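Local atomic coordinates of thymidylate synthase 1 (PDB entry 1BKP), a protein that catalyses the reductive methylation of dUMP to dTMP, using 5,10-methylenetetrahydrofolate as both methyl donor and reductant and releasing dihydrofolate. Residues L72-L77 / F109-K114; V123-Y128 / H142-W147; T66-L71 / Y195-R200. All blocks are in the same frame, centred on the assembly; numbering follows the deposited sequence.

Contact 1: L72-L77 / F109-K114; sequences LWIWQL and FQLGKK
W75, in the last turn of helix 64-75, and L111, in the short, weakly bonded helix 108-112, bring the two backbones nearest each other, with CA atoms 6.7 Å apart. L111 points its CB toward helix 64-75. Its CD1 sits over the face of the W75 indole, 3.7 Å from the centroid of the five-membered ring and only 12° off the ring normal, a clear CH-pi contact. W75 CB points away from L111, but CG lies anti to the carbonyl carbon (chi1 -77°), and the broad ring still comes back under the methyl. The same methyl has a second neighbour in I74, whose CG2 branch lies 3.8 Å from L111 CD1. Within the thymidylate synthase fold this joins two helical elements against a third: V126 of helix 125-135 packs on both W75 and L111. The polar edge of the indole is turned to a different partner, since W75 NE1 bonds to Y195 OH of helix 188-206. The catalytic C160 is not far off, about 10 Å from I74 between side chains. Just past L111 the K114 side chain curls back, and its NZ donates to G112 O at 2.9 Å and also forms a salt bridge with D124.

Contact 2: V123-Y128 / H142-W147; sequences VDQVDY and HITMLW
Q125 holds CG anti to its carbonyl carbon (chi1 -71°) and runs extended beyond it, which carries its amide from the first turn of helix 125-135 to the backbone of T144 and M145. There the amide acts as a stand-in for a neighbouring strand. Strand 143-145 is the outermost on this side of the mixed sheet within the chain; T144 pairs through its backbone with T164 of strand 161-169, and Q125 takes up both backbone polar groups of M145. M145 N donates to Q125 OE1 at 2.9 Å, in the carbonyl plane and on a lone pair, with an N-H...O angle of 152°. In return Q125 NE2 donates to M145 O at 3.0 Å, a straighter bond at 164°, with M145 O lying in the plane of the amide. Two bonds fix the rotation of that flat group, and NE2 has a further, weak bond to Q110 O. Q125 OE1 also lies against T144, 3.1 Å from its CA, while T144 OG1 bonds to T164 OG1. M145 packs on M145 of the second subunit, so the strand also belongs to the dimer contact. The helix start that presents Q125 is N-capped by D124, whose OD1 accepts from D127 N at 2.9 Å, met nearly along its C-O axis.

Contact 3: T66-L71 / Y195-R200; sequences TAIKEL and YNVLQR
L71 and I68, one turn apart on helix 64-75, interlock with V197 and L198 of helix 188-206. The axes of the two short segments come within 10.0 Å and cross at -62°. L71 is the main bump. Its CG stands anti to the backbone N (chi1 -175°), and the forked end reaches into the hollow beside L198, where CD2 lies 3.9 Å from L198 CB and touches the backbone at L198 N as well. The other prong, CD1, comes to 4.1 Å from L198 CB, so both methyls rest on the root of that side chain, from one side, rather than on its tip. In the reverse direction V197 points its CG1 at the shallow dip between I68 and L71. I68 runs across it at about a right angle, its CD1 4.1 Å from V197 CG1, and L71 CD2 stands more loosely on the other flank at 4.4 Å. All four side chains are buried and apolar. Y195 packs on V161 and T164 of strand 161-169, and the far end of L198 on W166, so helix 188-206 lies between helix 64-75 and the sheet. This is the layered helix-on-helix-on-sheet packing of the thymidylate synthase fold, and the same helix carries N191, predicted to help bind the dUMP shared between the two subunits.

In the fold
Contacts 1 and 3 share helix 64-75: contact 3 uses its middle, contact 1 its end, and the two also meet where W75 packs on L198. All three contacts are buried, but contact 3 lies deepest, its centre about 7 Å from the centre of the chain, against about 15 and 16 Å for the centres of the others. Contact 3 is purely aliphatic, contact 1 sets a methyl on an indole, and contact 2, at the sheet margin, where M145 meets its copy in the second subunit, relies on amide hydrogen bonds. Contacts 1 and 2 touch through W75 packing on T144. In sequence, both are nested inside the long loop closed by contact 3.

Contact 1: L72-L77 / F109-K114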
ATOM      1  N   LEU A  72       0.936  19.927   8.609  1.00 15.31           N
ATOM      2  CA  LEU A  72       2.052  20.859   8.327  1.00 15.75           C
ATOM      3  C   LEU A  72       3.338  20.508   9.081  1.00 14.22           C
ATOM      4  O   LEU A  72       4.430  20.601   8.542  1.00 14.41           O
ATOM      5  CB  LEU A  72       1.647  22.308   8.661  1.00 16.60           C
ATOM      6  CG  LEU A  72       0.439  22.822   7.837  1.00 17.62           C
ATOM      7  CD1 LEU A  72      -0.093  24.222   8.436  1.00 19.42           C
ATOM      8  CD2 LEU A  72       0.937  23.011   6.379  1.00 21.02           C
ATOM      9  N   TRP A  73       3.182  20.029  10.306  1.00 14.03           N
ATOM     10  CA  TRP A  73       4.299  19.660  11.162  1.00 13.40           C
ATOM     11  C   TRP A  73       5.035  18.484  10.433  1.00 12.97           C
ATOM     12  O   TRP A  73       6.267  18.411  10.415  1.00 13.59           O
ATOM     13  CB  TRP A  73       3.725  19.138  12.503  1.00 13.07           C
ATOM     14  CG  TRP A  73       4.711  18.591  13.469  1.00 13.73           C
ATOM     15  CD1 TRP A  73       5.826  19.205  13.932  1.00 13.53           C
ATOM     16  CD2 TRP A  73       4.668  17.305  14.119  1.00 15.48           C
ATOM     17  NE1 TRP A  73       6.497  18.391  14.835  1.00 12.74           N
ATOM     18  CE2 TRP A  73       5.785  17.232  14.983  1.00 14.78           C
ATOM     19  CE3 TRP A  73       3.793  16.228  14.069  1.00 16.83           C
ATOM     20  CZ2 TRP A  73       6.036  16.126  15.777  1.00 17.54           C
ATOM     21  CZ3 TRP A  73       4.050  15.100  14.879  1.00 16.30           C
ATOM     22  CH2 TRP A  73       5.132  15.063  15.702  1.00 17.04           C
ATOM     23  N   ILE A  74       4.285  17.458  10.019  1.00 13.07           N
ATOM     24  CA  ILE A  74       4.910  16.323   9.328  1.00 13.00           C
ATOM     25  C   ILE A  74       5.470  16.631   7.890  1.00 13.07           C
ATOM     26  O   ILE A  74       6.675  16.313   7.565  1.00 13.60           O
ATOM     27  CB  ILE A  74       3.880  15.156   9.186  1.00 12.62           C
ATOM     28  CG1 ILE A  74       3.389  14.658  10.608  1.00 14.87           C
ATOM     29  CG2 ILE A  74       4.524  13.904   8.445  1.00  8.31           C
ATOM     30  CD1 ILE A  74       1.982  13.836  10.412  1.00 13.55           C
ATOM     31  N   TRP A  75       4.630  17.214   7.048  1.00 12.24           N
ATOM     32  CA  TRP A  75       4.968  17.414   5.631  1.00 14.97           C
ATOM     33  C   TRP A  75       5.651  18.721   5.234  1.00 18.31           C
ATOM     34  O   TRP A  75       6.455  18.704   4.309  1.00 20.20           O
ATOM     35  CB  TRP A  75       3.698  17.321   4.780  1.00 15.29           C
ATOM     36  CG  TRP A  75       3.228  15.866   4.575  1.00 15.18           C
ATOM     37  CD1 TRP A  75       2.571  15.023   5.476  1.00 13.81           C
ATOM     38  CD2 TRP A  75       3.502  15.088   3.406  1.00 16.65           C
ATOM     39  NE1 TRP A  75       2.434  13.765   4.903  1.00 12.89           N
ATOM     40  CE2 TRP A  75       2.981  13.775   3.637  1.00 15.02           C
ATOM     41  CE3 TRP A  75       4.119  15.379   2.180  1.00 17.29           C
ATOM     42  CZ2 TRP A  75       3.062  12.759   2.672  1.00 17.09           C
ATOM     43  CZ3 TRP A  75       4.196  14.341   1.197  1.00 17.84           C
ATOM     44  CH2 TRP A  75       3.670  13.065   1.458  1.00 17.87           C
ATOM     45  N   GLN A  76       5.407  19.799   5.975  1.00 17.33           N
ATOM     46  CA  GLN A  76       5.957  21.105   5.641  1.00 17.97           C
ATOM     47  C   GLN A  76       7.164  21.420   6.500  1.00 18.71           C
ATOM     48  O   GLN A  76       8.250  21.653   5.965  1.00 18.00           O
ATOM     49  CB  GLN A  76       4.907  22.211   5.805  1.00 20.73           C
ATOM     50  CG  GLN A  76       5.376  23.488   5.176  1.00 25.32           C
ATOM     51  CD  GLN A  76       4.508  24.618   5.622  1.00 24.42           C
ATOM     52  OE1 GLN A  76       4.437  24.876   6.795  1.00 32.29           O
ATOM     53  NE2 GLN A  76       3.741  25.229   4.688  1.00 20.70           N
ATOM     54  N   LEU A  77       7.034  21.348   7.834  1.00 16.42           N
ATOM     55  CA  LEU A  77       8.185  21.604   8.689  1.00 16.82           C
ATOM     56  C   LEU A  77       9.056  20.347   8.673  1.00 16.59           C
ATOM     57  O   LEU A  77      10.272  20.393   8.993  1.00 15.25           O
ATOM     58  CB  LEU A  77       7.728  21.880  10.144  1.00 19.61           C
ATOM     59  CG  LEU A  77       6.583  22.925  10.347  1.00 22.71           C
ATOM     60  CD1 LEU A  77       6.453  23.280  11.898  1.00 22.09           C
ATOM     61  CD2 LEU A  77       6.728  24.105   9.553  1.00 26.81           C
ATOM     62  N   PHE A 109      10.622  13.261  10.379  1.00 16.82           N
ATOM     63  CA  PHE A 109      12.054  12.972  10.258  1.00 15.41           C
ATOM     64  C   PHE A 109      12.322  12.222   8.934  1.00 15.68           C
ATOM     65  O   PHE A 109      13.254  12.571   8.189  1.00 15.58           O
ATOM     66  CB  PHE A 109      12.508  12.102  11.417  1.00 14.56           C
ATOM     67  CG  PHE A 109      13.983  11.807  11.376  1.00 16.50           C
ATOM     68  CD1 PHE A 109      14.897  12.731  11.925  1.00 17.54           C
ATOM     69  CD2 PHE A 109      14.460  10.676  10.725  1.00 16.97           C
ATOM     70  CE1 PHE A 109      16.288  12.485  11.792  1.00 19.19           C
ATOM     71  CE2 PHE A 109      15.828  10.445  10.575  1.00 16.89           C
ATOM     72  CZ  PHE A 109      16.748  11.348  11.108  1.00 18.00           C
ATOM     73  N   GLN A 110      11.449  11.277   8.555  1.00 15.05           N
ATOM     74  CA  GLN A 110      11.669  10.530   7.339  1.00 15.89           C
ATOM     75  C   GLN A 110      11.494  11.428   6.110  1.00 16.36           C
ATOM     76  O   GLN A 110      12.160  11.239   5.100  1.00 16.87           O
ATOM     77  CB  GLN A 110      10.713   9.340   7.279  1.00 13.09           C
ATOM     78  CG  GLN A 110      11.143   8.189   8.311  1.00  9.70           C
ATOM     79  CD  GLN A 110      12.571   7.727   8.070  1.00 16.16           C
ATOM     80  OE1 GLN A 110      12.999   7.629   6.901  1.00 19.28           O
ATOM     81  NE2 GLN A 110      13.320   7.439   9.116  1.00 14.20           N
ATOM     82  N   LEU A 111      10.504  12.313   6.163  1.00 17.62           N
ATOM     83  CA  LEU A 111      10.208  13.237   5.034  1.00 18.09           C
ATOM     84  C   LEU A 111      11.279  14.333   4.805  1.00 19.17           C
ATOM     85  O   LEU A 111      11.318  14.982   3.714  1.00 20.01           O
ATOM     86  CB  LEU A 111       8.822  13.895   5.190  1.00 17.49           C
ATOM     87  CG  LEU A 111       7.673  12.857   4.972  1.00 18.97           C
ATOM     88  CD1 LEU A 111       6.321  13.482   5.090  1.00 17.91           C
ATOM     89  CD2 LEU A 111       7.758  12.069   3.634  1.00 20.72           C
ATOM     90  N   GLY A 112      12.152  14.504   5.823  1.00 17.11           N
ATOM     91  CA  GLY A 112      13.146  15.552   5.765  1.00 15.13           C
ATOM     92  C   GLY A 112      14.559  15.057   5.504  1.00 20.51           C
ATOM     93  O   GLY A 112      15.439  15.908   5.307  1.00 22.14           O
ATOM     94  N   LYS A 113      14.783  13.729   5.451  1.00 20.80           N
ATOM     95  CA  LYS A 113      16.105  13.179   5.255  1.00 21.50           C
ATOM     96  C   LYS A 113      16.552  13.479   3.824  1.00 20.58           C
ATOM     97  O   LYS A 113      15.852  13.143   2.894  1.00 21.14           O
ATOM     98  CB  LYS A 113      15.994  11.679   5.454  1.00 24.21           C
ATOM     99  CG  LYS A 113      17.212  10.957   5.825  1.00 39.37           C
ATOM    100  CD  LYS A 113      16.814   9.695   6.612  1.00 39.17           C
ATOM    101  CE  LYS A 113      18.023   8.974   6.959  1.00 41.79           C
ATOM    102  NZ  LYS A 113      17.699   7.601   7.327  1.00 32.65           N
ATOM    103  N   LYS A 114      17.716  14.060   3.633  1.00 19.19           N
ATOM    104  CA  LYS A 114      18.169  14.373   2.247  1.00 21.26           C
ATOM    105  C   LYS A 114      18.783  13.098   1.687  1.00 22.95           C
ATOM    106  O   LYS A 114      19.940  12.856   1.891  1.00 25.45           O
ATOM    107  CB  LYS A 114      19.204  15.523   2.258  1.00 20.65           C
ATOM    108  CG  LYS A 114      18.740  16.811   2.957  1.00 27.92           C
ATOM    109  CD  LYS A 114      17.478  17.320   2.324  1.00 43.22           C
ATOM    110  CE  LYS A 114      16.908  18.578   3.060  1.00 56.61           C
ATOM    111  NZ  LYS A 114      15.570  18.358   3.787  1.00 53.93           N
TER

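Contact 2: V123-Y128 / H142-W147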
ATOM      1  N   VAL A 123      18.340  15.907  -1.900  1.00 25.79           N
ATOM      2  CA  VAL A 123      17.051  16.502  -1.620  1.00 25.18           C
ATOM      3  C   VAL A 123      16.247  15.424  -0.845  1.00 22.21           C
ATOM      4  O   VAL A 123      16.567  14.253  -0.965  1.00 17.59           O
ATOM      5  CB  VAL A 123      16.573  16.784  -3.089  1.00 25.94           C
ATOM      6  CG1 VAL A 123      15.596  15.758  -3.691  1.00 23.35           C
ATOM      7  CG2 VAL A 123      16.521  18.251  -3.413  1.00 28.93           C
ATOM      8  N   ASP A 124      15.197  15.838  -0.120  1.00 19.85           N
ATOM      9  CA  ASP A 124      14.354  14.889   0.655  1.00 19.39           C
ATOM     10  C   ASP A 124      13.157  14.383  -0.204  1.00 19.48           C
ATOM     11  O   ASP A 124      12.957  14.784  -1.389  1.00 21.75           O
ATOM     12  CB  ASP A 124      13.930  15.547   2.014  1.00 18.29           C
ATOM     13  CG  ASP A 124      13.025  16.763   1.836  1.00 19.34           C
ATOM     14  OD1 ASP A 124      12.124  16.788   0.927  1.00 15.99           O
ATOM     15  OD2 ASP A 124      13.243  17.740   2.582  1.00 21.03           O
ATOM     16  N   GLN A 125      12.322  13.542   0.393  1.00 14.70           N
ATOM     17  CA  GLN A 125      11.201  12.986  -0.349  1.00 13.84           C
ATOM     18  C   GLN A 125      10.188  13.967  -0.814  1.00 14.26           C
ATOM     19  O   GLN A 125       9.532  13.747  -1.807  1.00 14.24           O
ATOM     20  CB  GLN A 125      10.481  11.958   0.554  1.00 13.69           C
ATOM     21  CG  GLN A 125      11.295  10.644   0.799  1.00 20.93           C
ATOM     22  CD  GLN A 125      10.410   9.602   1.507  1.00 18.22           C
ATOM     23  OE1 GLN A 125       9.320   9.237   0.957  1.00 20.85           O
ATOM     24  NE2 GLN A 125      10.784   9.202   2.736  1.00 16.07           N
ATOM     25  N   VAL A 126       9.964  15.028  -0.054  1.00 14.63           N
ATOM     26  CA  VAL A 126       8.926  15.959  -0.430  1.00 16.57           C
ATOM     27  C   VAL A 126       9.433  16.833  -1.625  1.00 15.75           C
ATOM     28  O   VAL A 126       8.719  16.978  -2.620  1.00 14.73           O
ATOM     29  CB  VAL A 126       8.549  16.851   0.760  1.00 17.46           C
ATOM     30  CG1 VAL A 126       7.510  17.896   0.341  1.00 17.86           C
ATOM     31  CG2 VAL A 126       8.040  15.992   1.944  1.00 16.76           C
ATOM     32  N   ASP A 127      10.646  17.398  -1.537  1.00 14.63           N
ATOM     33  CA  ASP A 127      11.150  18.178  -2.675  1.00 13.72           C
ATOM     34  C   ASP A 127      11.373  17.323  -3.905  1.00 14.76           C
ATOM     35  O   ASP A 127      11.105  17.777  -5.034  1.00 16.67           O
ATOM     36  CB  ASP A 127      12.454  18.860  -2.281  1.00 13.12           C
ATOM     37  CG  ASP A 127      12.224  20.006  -1.289  1.00 19.37           C
ATOM     38  OD1 ASP A 127      11.130  20.642  -1.319  1.00 17.11           O
ATOM     39  OD2 ASP A 127      13.121  20.178  -0.445  1.00 21.19           O
ATOM     40  N   TYR A 128      11.699  16.044  -3.697  1.00 13.11           N
ATOM     41  CA  TYR A 128      11.912  15.204  -4.826  1.00 11.75           C
ATOM     42  C   TYR A 128      10.523  14.979  -5.499  1.00 11.90           C
ATOM     43  O   TYR A 128      10.336  15.128  -6.721  1.00 14.31           O
ATOM     44  CB  TYR A 128      12.482  13.848  -4.385  1.00 11.56           C
ATOM     45  CG  TYR A 128      12.797  12.992  -5.589  1.00 15.49           C
ATOM     46  CD1 TYR A 128      13.987  13.183  -6.309  1.00 19.68           C
ATOM     47  CD2 TYR A 128      11.894  12.035  -6.040  1.00 17.10           C
ATOM     48  CE1 TYR A 128      14.273  12.435  -7.420  1.00 20.96           C
ATOM     49  CE2 TYR A 128      12.171  11.277  -7.145  1.00 19.28           C
ATOM     50  CZ  TYR A 128      13.362  11.471  -7.806  1.00 19.07           C
ATOM     51  OH  TYR A 128      13.658  10.546  -8.769  1.00 29.36           O
ATOM     52  N   HIS A 142       5.686   7.798  -8.157  1.00 11.91           N
ATOM     53  CA  HIS A 142       5.548   9.038  -7.361  1.00 11.10           C
ATOM     54  C   HIS A 142       5.059   8.530  -5.986  1.00 11.94           C
ATOM     55  O   HIS A 142       3.817   8.449  -5.754  1.00 15.12           O
ATOM     56  CB  HIS A 142       4.428   9.888  -7.941  1.00 11.37           C
ATOM     57  CG  HIS A 142       4.784  10.597  -9.215  1.00 13.02           C
ATOM     58  ND1 HIS A 142       5.997  11.272  -9.381  1.00 14.79           N
ATOM     59  CD2 HIS A 142       4.049  10.850 -10.322  1.00 13.26           C
ATOM     60  CE1 HIS A 142       5.980  11.913 -10.538  1.00 14.24           C
ATOM     61  NE2 HIS A 142       4.808  11.675 -11.125  1.00 14.19           N
ATOM     62  N   ILE A 143       5.992   8.036  -5.179  1.00 12.56           N
ATOM     63  CA  ILE A 143       5.653   7.444  -3.883  1.00 12.29           C
ATOM     64  C   ILE A 143       6.402   8.071  -2.683  1.00  9.81           C
ATOM     65  O   ILE A 143       7.546   8.490  -2.875  1.00 12.63           O
ATOM     66  CB  ILE A 143       6.080   5.957  -3.922  1.00 12.40           C
ATOM     67  CG1 ILE A 143       5.220   5.143  -4.923  1.00 17.57           C
ATOM     68  CG2 ILE A 143       6.127   5.343  -2.443  1.00  9.03           C
ATOM     69  CD1 ILE A 143       5.747   3.793  -5.176  1.00 24.57           C
ATOM     70  N   THR A 144       5.746   8.282  -1.524  1.00  9.13           N
ATOM     71  CA  THR A 144       6.518   8.726  -0.375  1.00 12.05           C
ATOM     72  C   THR A 144       6.257   7.573   0.578  1.00 11.57           C
ATOM     73  O   THR A 144       5.163   6.946   0.498  1.00 10.47           O
ATOM     74  CB  THR A 144       6.024  10.011   0.273  1.00 14.88           C
ATOM     75  OG1 THR A 144       4.637   9.918   0.647  1.00 17.28           O
ATOM     76  CG2 THR A 144       6.166  11.150  -0.709  1.00 12.37           C
ATOM     77  N   MET A 145       7.159   7.456   1.528  1.00 13.74           N
ATOM     78  CA  MET A 145       7.201   6.314   2.445  1.00 15.23           C
ATOM     79  C   MET A 145       7.746   6.694   3.755  1.00 13.07           C
ATOM     80  O   MET A 145       8.951   7.102   3.830  1.00 12.73           O
ATOM     81  CB  MET A 145       8.218   5.272   1.796  1.00 14.95           C
ATOM     82  CG  MET A 145       8.390   3.894   2.546  1.00 13.23           C
ATOM     83  SD  MET A 145       6.841   3.128   2.794  1.00 14.02           S
ATOM     84  CE  MET A 145       6.272   2.873   1.116  1.00 16.08           C
ATOM     85  N   LEU A 146       6.952   6.473   4.801  1.00 12.70           N
ATOM     86  CA  LEU A 146       7.434   6.742   6.173  1.00 13.60           C
ATOM     87  C   LEU A 146       7.896   5.455   6.819  1.00 15.54           C
ATOM     88  O   LEU A 146       8.673   5.537   7.794  1.00 16.48           O
ATOM     89  CB  LEU A 146       6.331   7.300   7.027  1.00 14.16           C
ATOM     90  CG  LEU A 146       5.652   8.593   6.599  1.00 14.69           C
ATOM     91  CD1 LEU A 146       4.468   9.072   7.518  1.00 12.71           C
ATOM     92  CD2 LEU A 146       6.776   9.662   6.478  1.00 16.91           C
ATOM     93  N   TRP A 147       7.545   4.303   6.230  1.00 15.59           N
ATOM     94  CA  TRP A 147       7.946   2.953   6.763  1.00 17.57           C
ATOM     95  C   TRP A 147       9.363   2.604   6.233  1.00 17.97           C
ATOM     96  O   TRP A 147       9.511   1.887   5.235  1.00 21.23           O
ATOM     97  CB  TRP A 147       6.991   1.851   6.308  1.00 18.41           C
ATOM     98  CG  TRP A 147       7.109   0.585   7.080  1.00 18.25           C
ATOM     99  CD1 TRP A 147       7.899  -0.449   6.813  1.00 17.74           C
ATOM    100  CD2 TRP A 147       6.386   0.265   8.269  1.00 18.19           C
ATOM    101  NE1 TRP A 147       7.731  -1.431   7.775  1.00 16.86           N
ATOM    102  CE2 TRP A 147       6.810  -1.008   8.684  1.00 18.59           C
ATOM    103  CE3 TRP A 147       5.425   0.946   9.024  1.00 19.26           C
ATOM    104  CZ2 TRP A 147       6.294  -1.641   9.835  1.00 21.46           C
ATOM    105  CZ3 TRP A 147       4.902   0.325  10.183  1.00 20.30           C
ATOM    106  CH2 TRP A 147       5.328  -0.930  10.567  1.00 21.22           C
TER
HETATM  107  O   HOH W   1       9.800  11.036  -3.069  1.00 17.21           O

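Contact 3: T66-L71 / Y195-R200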
ATOM      1  N   THR A  66      -6.781  21.031  13.912  1.00 18.79           N
ATOM      2  CA  THR A  66      -5.752  20.147  14.466  1.00 16.67           C
ATOM      3  C   THR A  66      -5.206  19.202  13.365  1.00 11.57           C
ATOM      4  O   THR A  66      -4.005  18.995  13.281  1.00 12.91           O
ATOM      5  CB  THR A  66      -6.369  19.279  15.514  1.00 20.97           C
ATOM      6  OG1 THR A  66      -6.902  20.184  16.481  1.00 26.56           O
ATOM      7  CG2 THR A  66      -5.346  18.345  16.152  1.00 17.30           C
ATOM      8  N   ALA A  67      -6.078  18.719  12.494  1.00 11.87           N
ATOM      9  CA  ALA A  67      -5.608  17.830  11.395  1.00 11.44           C
ATOM     10  C   ALA A  67      -4.659  18.551  10.465  1.00 12.68           C
ATOM     11  O   ALA A  67      -3.629  17.948  10.048  1.00 13.51           O
ATOM     12  CB  ALA A  67      -6.823  17.300  10.616  1.00 11.89           C
ATOM     13  N   ILE A  68      -5.012  19.808  10.075  1.00 14.80           N
ATOM     14  CA  ILE A  68      -4.117  20.598   9.244  1.00 14.21           C
ATOM     15  C   ILE A  68      -2.838  20.964   9.960  1.00 13.99           C
ATOM     16  O   ILE A  68      -1.757  20.923   9.356  1.00 14.82           O
ATOM     17  CB  ILE A  68      -4.810  21.804   8.654  1.00 14.04           C
ATOM     18  CG1 ILE A  68      -5.955  21.267   7.824  1.00 11.94           C
ATOM     19  CG2 ILE A  68      -3.860  22.683   7.847  1.00 13.30           C
ATOM     20  CD1 ILE A  68      -6.877  22.394   7.239  1.00 12.82           C
ATOM     21  N   LYS A  69      -2.920  21.275  11.256  1.00 14.43           N
ATOM     22  CA  LYS A  69      -1.660  21.553  11.988  1.00 13.83           C
ATOM     23  C   LYS A  69      -0.673  20.392  11.989  1.00 13.48           C
ATOM     24  O   LYS A  69       0.562  20.633  11.770  1.00 14.86           O
ATOM     25  CB  LYS A  69      -1.907  22.086  13.419  1.00 15.58           C
ATOM     26  CG  LYS A  69      -2.477  23.500  13.451  1.00 15.72           C
ATOM     27  CD  LYS A  69      -2.982  23.780  14.858  1.00 17.59           C
ATOM     28  CE  LYS A  69      -3.449  25.213  14.987  1.00 32.61           C
ATOM     29  NZ  LYS A  69      -4.065  25.431  16.323  1.00 44.18           N
ATOM     30  N   GLU A  70      -1.180  19.173  12.297  1.00 11.78           N
ATOM     31  CA  GLU A  70      -0.340  17.962  12.326  1.00 11.98           C
ATOM     32  C   GLU A  70       0.158  17.704  10.920  1.00 11.04           C
ATOM     33  O   GLU A  70       1.320  17.391  10.746  1.00 12.48           O
ATOM     34  CB  GLU A  70      -1.148  16.770  12.798  1.00 11.95           C
ATOM     35  CG  GLU A  70      -0.369  15.521  12.913  1.00 14.56           C
ATOM     36  CD  GLU A  70      -1.316  14.385  13.194  1.00 19.84           C
ATOM     37  OE1 GLU A  70      -1.762  14.292  14.352  1.00 36.83           O
ATOM     38  OE2 GLU A  70      -1.777  13.756  12.237  1.00 21.01           O
ATOM     39  N   LEU A  71      -0.692  17.886   9.913  1.00 11.73           N
ATOM     40  CA  LEU A  71      -0.190  17.722   8.508  1.00 13.37           C
ATOM     41  C   LEU A  71       1.006  18.636   8.223  1.00 13.93           C
ATOM     42  O   LEU A  71       2.020  18.199   7.702  1.00 15.06           O
ATOM     43  CB  LEU A  71      -1.326  18.009   7.526  1.00 13.03           C
ATOM     44  CG  LEU A  71      -0.932  17.745   6.055  1.00 17.03           C
ATOM     45  CD1 LEU A  71      -0.907  16.223   5.788  1.00 15.71           C
ATOM     46  CD2 LEU A  71      -1.907  18.473   5.155  1.00 19.54           C
ATOM     47  N   TYR A 195      -5.422  14.038   4.658  1.00 14.53           N
ATOM     48  CA  TYR A 195      -4.701  13.750   3.403  1.00 12.93           C
ATOM     49  C   TYR A 195      -5.336  14.376   2.174  1.00 11.01           C
ATOM     50  O   TYR A 195      -4.627  14.658   1.153  1.00 13.90           O
ATOM     51  CB  TYR A 195      -4.324  12.228   3.257  1.00 10.98           C
ATOM     52  CG  TYR A 195      -3.024  11.986   3.965  1.00 11.20           C
ATOM     53  CD1 TYR A 195      -2.978  11.818   5.389  1.00 10.93           C
ATOM     54  CD2 TYR A 195      -1.800  11.972   3.235  1.00 10.57           C
ATOM     55  CE1 TYR A 195      -1.759  11.638   6.062  1.00  9.19           C
ATOM     56  CE2 TYR A 195      -0.573  11.817   3.874  1.00  9.99           C
ATOM     57  CZ  TYR A 195      -0.576  11.646   5.305  1.00 11.47           C
ATOM     58  OH  TYR A 195       0.659  11.524   5.904  1.00 15.30           O
ATOM     59  N   ASN A 196      -6.657  14.621   2.229  1.00 10.86           N
ATOM     60  CA  ASN A 196      -7.277  15.314   1.099  1.00 12.55           C
ATOM     61  C   ASN A 196      -6.782  16.794   1.082  1.00 14.77           C
ATOM     62  O   ASN A 196      -6.516  17.410  -0.002  1.00 15.33           O
ATOM     63  CB  ASN A 196      -8.815  15.255   1.227  1.00 11.54           C
ATOM     64  CG  ASN A 196      -9.487  15.794  -0.003  1.00 24.15           C
ATOM     65  OD1 ASN A 196      -9.896  16.898   0.025  1.00 21.67           O
ATOM     66  ND2 ASN A 196      -9.453  15.051  -1.146  1.00 16.61           N
ATOM     67  N   VAL A 197      -6.593  17.370   2.271  1.00 14.82           N
ATOM     68  CA  VAL A 197      -6.038  18.746   2.319  1.00 14.52           C
ATOM     69  C   VAL A 197      -4.619  18.750   1.662  1.00 16.81           C
ATOM     70  O   VAL A 197      -4.326  19.565   0.801  1.00 15.37           O
ATOM     71  CB  VAL A 197      -5.983  19.305   3.792  1.00 12.65           C
ATOM     72  CG1 VAL A 197      -5.390  20.741   3.783  1.00 13.47           C
ATOM     73  CG2 VAL A 197      -7.401  19.366   4.272  1.00 10.58           C
ATOM     74  N   LEU A 198      -3.835  17.700   1.912  1.00 13.16           N
ATOM     75  CA  LEU A 198      -2.512  17.645   1.338  1.00 13.83           C
ATOM     76  C   LEU A 198      -2.654  17.567  -0.226  1.00 14.70           C
ATOM     77  O   LEU A 198      -1.854  18.173  -0.931  1.00 13.63           O
ATOM     78  CB  LEU A 198      -1.768  16.392   1.806  1.00 14.36           C
ATOM     79  CG  LEU A 198      -0.334  16.252   1.281  1.00 16.78           C
ATOM     80  CD1 LEU A 198       0.593  17.385   1.891  1.00 14.34           C
ATOM     81  CD2 LEU A 198       0.155  14.804   1.689  1.00 15.52           C
ATOM     82  N   GLN A 199      -3.636  16.813  -0.730  1.00 14.51           N
ATOM     83  CA  GLN A 199      -3.838  16.717  -2.162  1.00 14.95           C
ATOM     84  C   GLN A 199      -4.071  18.110  -2.744  1.00 16.97           C
ATOM     85  O   GLN A 199      -3.501  18.450  -3.837  1.00 18.19           O
ATOM     86  CB  GLN A 199      -5.040  15.867  -2.507  1.00 12.72           C
ATOM     87  CG  GLN A 199      -5.099  15.545  -3.984  1.00 14.41           C
ATOM     88  CD  GLN A 199      -6.263  14.640  -4.311  1.00 16.83           C
ATOM     89  OE1 GLN A 199      -7.109  14.436  -3.465  1.00 17.11           O
ATOM     90  NE2 GLN A 199      -6.341  14.127  -5.559  1.00 14.12           N
ATOM     91  N   ARG A 200      -5.037  18.829  -2.145  1.00 15.35           N
ATOM     92  CA  ARG A 200      -5.367  20.198  -2.575  1.00 15.58           C
ATOM     93  C   ARG A 200      -4.177  21.130  -2.495  1.00 15.97           C
ATOM     94  O   ARG A 200      -3.958  21.935  -3.436  1.00 19.00           O
ATOM     95  CB  ARG A 200      -6.558  20.740  -1.767  1.00 16.69           C
ATOM     96  CG  ARG A 200      -7.858  19.844  -2.049  1.00 13.31           C
ATOM     97  CD  ARG A 200      -9.058  20.221  -1.174  1.00  9.73           C
ATOM     98  NE  ARG A 200     -10.112  19.261  -1.470  1.00 11.36           N
ATOM     99  CZ  ARG A 200     -11.218  19.552  -2.134  1.00 14.47           C
ATOM    100  NH1 ARG A 200     -11.507  20.821  -2.490  1.00 19.15           N
ATOM    101  NH2 ARG A 200     -12.064  18.590  -2.363  1.00 12.20           N
TER